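Local coordinates for protein LipS lipolytic enzyme (Unidentified, PDB 4FBL) that probably hydrolyses ester bonds of lipids as a thermostable lipase of the alpha/beta hydrolase fold, found in a metagenome, at residues E185-L190 against A261-D266. Residues are numbered along the deposited sequence; the frame is centred on the assembly and turned at random.
Sequences EGVKEL and ATLDND. With SPD (spermidine), chain I.
At the edge of the spermidine pocket, which this contact reaches through Glu189, Leu263 and Val187 pack behind the glutamate; Leu263 sits in the loop that runs from the last strand of the main sheet, 249-254, to the C-terminal helix 267-279. The contact is small and apolar, with no hydrogen bond crossing it. Leu263 does most of the work: its methyl CD2 reaches Glu189 CB at 3.8 Å and Glu189 CG at 4.0 Å and lies 3.9 Å from Lys188 O, so one methyl touches the Lys188 carbonyl and the aliphatic root of Glu189. The side chains of Glu189 and Leu263 cross at about a right angle. Val187 comes in beside them, its CG1 resting 3.8 Å from Leu263 O and 4.2 Å from Leu263 CB; with CG1 anti to the backbone N (chi1 179°), this methyl is the one turned to the leucine.

In alpha/beta hydrolases the loop after the last sheet strand usually carries the catalytic histidine, and His259, just before 261-266, fits that role in a probable triad with Ser128 and Asp229. The segment 185-190 belongs to the connection between the two short strands 174-176 and 194-196, so Leu263 ties this excursion to the histidine loop. Beyond Leu263 the chain of Glu189 runs out extended (chi1 178°, chi2 -174°) and its carboxylate lies beside the spermidine, modelled too close for the detail to be trusted; the firm bond is from Ser180 N to OE1. With an alanine here the carboxylate is gone, and Ser180 N is likely to lose its acceptor and Leu263 CD2 part of its packing against CG. Further along, Asp264 OD1 accepts a hydrogen bond from Asn265 N at 2.7 Å on its anti side, tilted out of the carboxylate plane, while its carboxylate also takes the backbone N of Lys183 and Ala184, a second, polar tie between the two loops.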
loop_
_atom_site.group_PDB
_atom_site.type_symbol
_atom_site.label_atom_id
_atom_site.label_comp_id
_atom_site.label_asym_id
_atom_site.label_seq_id
_atom_site.Cartn_x
_atom_site.Cartn_y
_atom_site.Cartn_z
ATOM N N GLU C 185 -19.117 9.927 26.389
ATOM C CA GLU C 185 -18.264 10.742 27.238
ATOM C C GLU C 185 -17.627 9.835 28.241
ATOM O O GLU C 185 -18.255 8.881 28.688
ATOM C CB GLU C 185 -19.122 11.858 27.865
ATOM C CG GLU C 185 -18.924 12.144 29.343
ATOM C CD GLU C 185 -19.376 13.578 29.687
ATOM O OE1 GLU C 185 -20.530 13.968 29.324
ATOM O OE2 GLU C 185 -18.561 14.305 30.294
ATOM N N GLY C 186 -16.357 10.072 28.552
ATOM C CA GLY C 186 -15.736 9.271 29.596
ATOM C C GLY C 186 -15.078 7.979 29.153
ATOM O O GLY C 186 -14.173 7.501 29.859
ATOM N N VAL C 187 -15.464 7.423 27.992
ATOM C CA VAL C 187 -15.037 6.037 27.669
ATOM C C VAL C 187 -13.552 5.950 27.254
ATOM O O VAL C 187 -13.072 6.710 26.362
ATOM C CB VAL C 187 -15.920 5.385 26.592
ATOM C CG1 VAL C 187 -15.441 3.972 26.283
ATOM C CG2 VAL C 187 -17.350 5.367 27.028
ATOM N N LYS C 188 -12.829 5.037 27.889
ATOM C CA LYS C 188 -11.416 4.922 27.559
ATOM C C LYS C 188 -11.023 3.682 26.747
ATOM O O LYS C 188 -11.562 2.608 26.940
ATOM C CB LYS C 188 -10.559 5.137 28.791
ATOM C CG LYS C 188 -10.482 6.675 29.181
ATOM C CD LYS C 188 -9.043 7.308 29.201
ATOM C CE LYS C 188 -8.226 7.087 27.859
ATOM N NZ LYS C 188 -7.078 6.095 28.087
ATOM N N GLU C 189 -10.080 3.845 25.823
ATOM C CA GLU C 189 -9.573 2.706 25.036
ATOM C C GLU C 189 -8.194 2.361 25.481
ATOM O O GLU C 189 -7.414 3.229 25.711
ATOM C CB GLU C 189 -9.513 3.063 23.554
ATOM C CG GLU C 189 -8.939 1.911 22.705
ATOM C CD GLU C 189 -8.713 2.247 21.189
ATOM O OE1 GLU C 189 -8.879 3.424 20.702
ATOM O OE2 GLU C 189 -8.369 1.272 20.487
ATOM N N LEU C 190 -7.861 1.108 25.569
ATOM C CA LEU C 190 -6.514 0.718 25.798
ATOM C C LEU C 190 -5.740 0.617 24.437
ATOM O O LEU C 190 -5.760 -0.430 23.782
ATOM C CB LEU C 190 -6.515 -0.627 26.533
ATOM C CG LEU C 190 -5.164 -1.144 26.937
ATOM C CD1 LEU C 190 -4.448 -0.045 27.697
ATOM C CD2 LEU C 190 -5.266 -2.376 27.751
ATOM N N ALA C 261 -16.119 2.390 17.523
ATOM C CA ALA C 261 -17.508 2.153 17.651
ATOM C C ALA C 261 -17.817 0.917 18.561
ATOM O O ALA C 261 -18.905 0.869 19.173
ATOM C CB ALA C 261 -18.145 2.051 16.267
ATOM N N THR C 262 -16.843 -0.002 18.684
ATOM C CA THR C 262 -17.007 -1.278 19.398
ATOM C C THR C 262 -17.025 -0.994 20.955
ATOM O O THR C 262 -17.259 -1.897 21.777
ATOM C CB THR C 262 -15.855 -2.224 19.096
ATOM O OG1 THR C 262 -14.617 -1.550 19.385
ATOM C CG2 THR C 262 -15.874 -2.647 17.618
ATOM N N LEU C 263 -16.698 0.257 21.307
ATOM C CA LEU C 263 -16.670 0.744 22.702
ATOM C C LEU C 263 -17.704 1.781 22.924
ATOM O O LEU C 263 -17.930 2.174 24.063
ATOM C CB LEU C 263 -15.297 1.325 23.013
ATOM C CG LEU C 263 -14.205 0.572 23.811
ATOM C CD1 LEU C 263 -14.308 -0.986 23.907
ATOM C CD2 LEU C 263 -12.798 1.061 23.581
ATOM N N ASP C 264 -18.365 2.225 21.867
ATOM C CA ASP C 264 -19.125 3.513 21.843
ATOM C C ASP C 264 -20.677 3.336 22.021
ATOM O O ASP C 264 -21.165 2.228 22.206
ATOM C CB ASP C 264 -18.858 4.195 20.486
ATOM C CG ASP C 264 -18.908 5.720 20.553
ATOM O OD1 ASP C 264 -19.616 6.284 21.435
ATOM O OD2 ASP C 264 -18.280 6.382 19.694
ATOM N N ASN C 265 -21.454 4.394 21.836
ATOM C CA ASN C 265 -22.895 4.283 22.105
ATOM C C ASN C 265 -23.492 3.170 21.272
ATOM O O ASN C 265 -24.513 2.614 21.657
ATOM C CB ASN C 265 -23.687 5.552 21.735
ATOM C CG ASN C 265 -23.318 6.723 22.584
ATOM O OD1 ASN C 265 -23.275 6.637 23.815
ATOM N ND2 ASN C 265 -22.991 7.826 21.929
ATOM N N ASP C 266 -22.931 2.869 20.083
ATOM C CA ASP C 266 -23.655 1.900 19.228
ATOM C C ASP C 266 -23.147 0.497 19.452
ATOM O O ASP C 266 -23.534 -0.405 18.703
ATOM C CB ASP C 266 -23.534 2.240 17.737
ATOM C CG ASP C 266 -24.353 3.454 17.354
ATOM O OD1 ASP C 266 -25.591 3.380 17.490
ATOM O OD2 ASP C 266 -23.771 4.442 16.868
HETATM N N1 SPD I . -9.951 6.850 17.583
HETATM C C2 SPD I . -8.962 5.956 18.058
HETATM C C3 SPD I . -8.839 4.710 17.107
HETATM C C4 SPD I . -8.338 3.514 17.900
HETATM C C5 SPD I . -6.808 3.402 17.898
HETATM N N6 SPD I . -6.509 1.981 17.837
HETATM C C7 SPD I . -7.575 1.015 17.768
HETATM C C8 SPD I . -8.207 0.853 16.373
HETATM C C9 SPD I . -7.774 1.859 15.295
HETATM N N10 SPD I . -8.958 2.399 14.650
#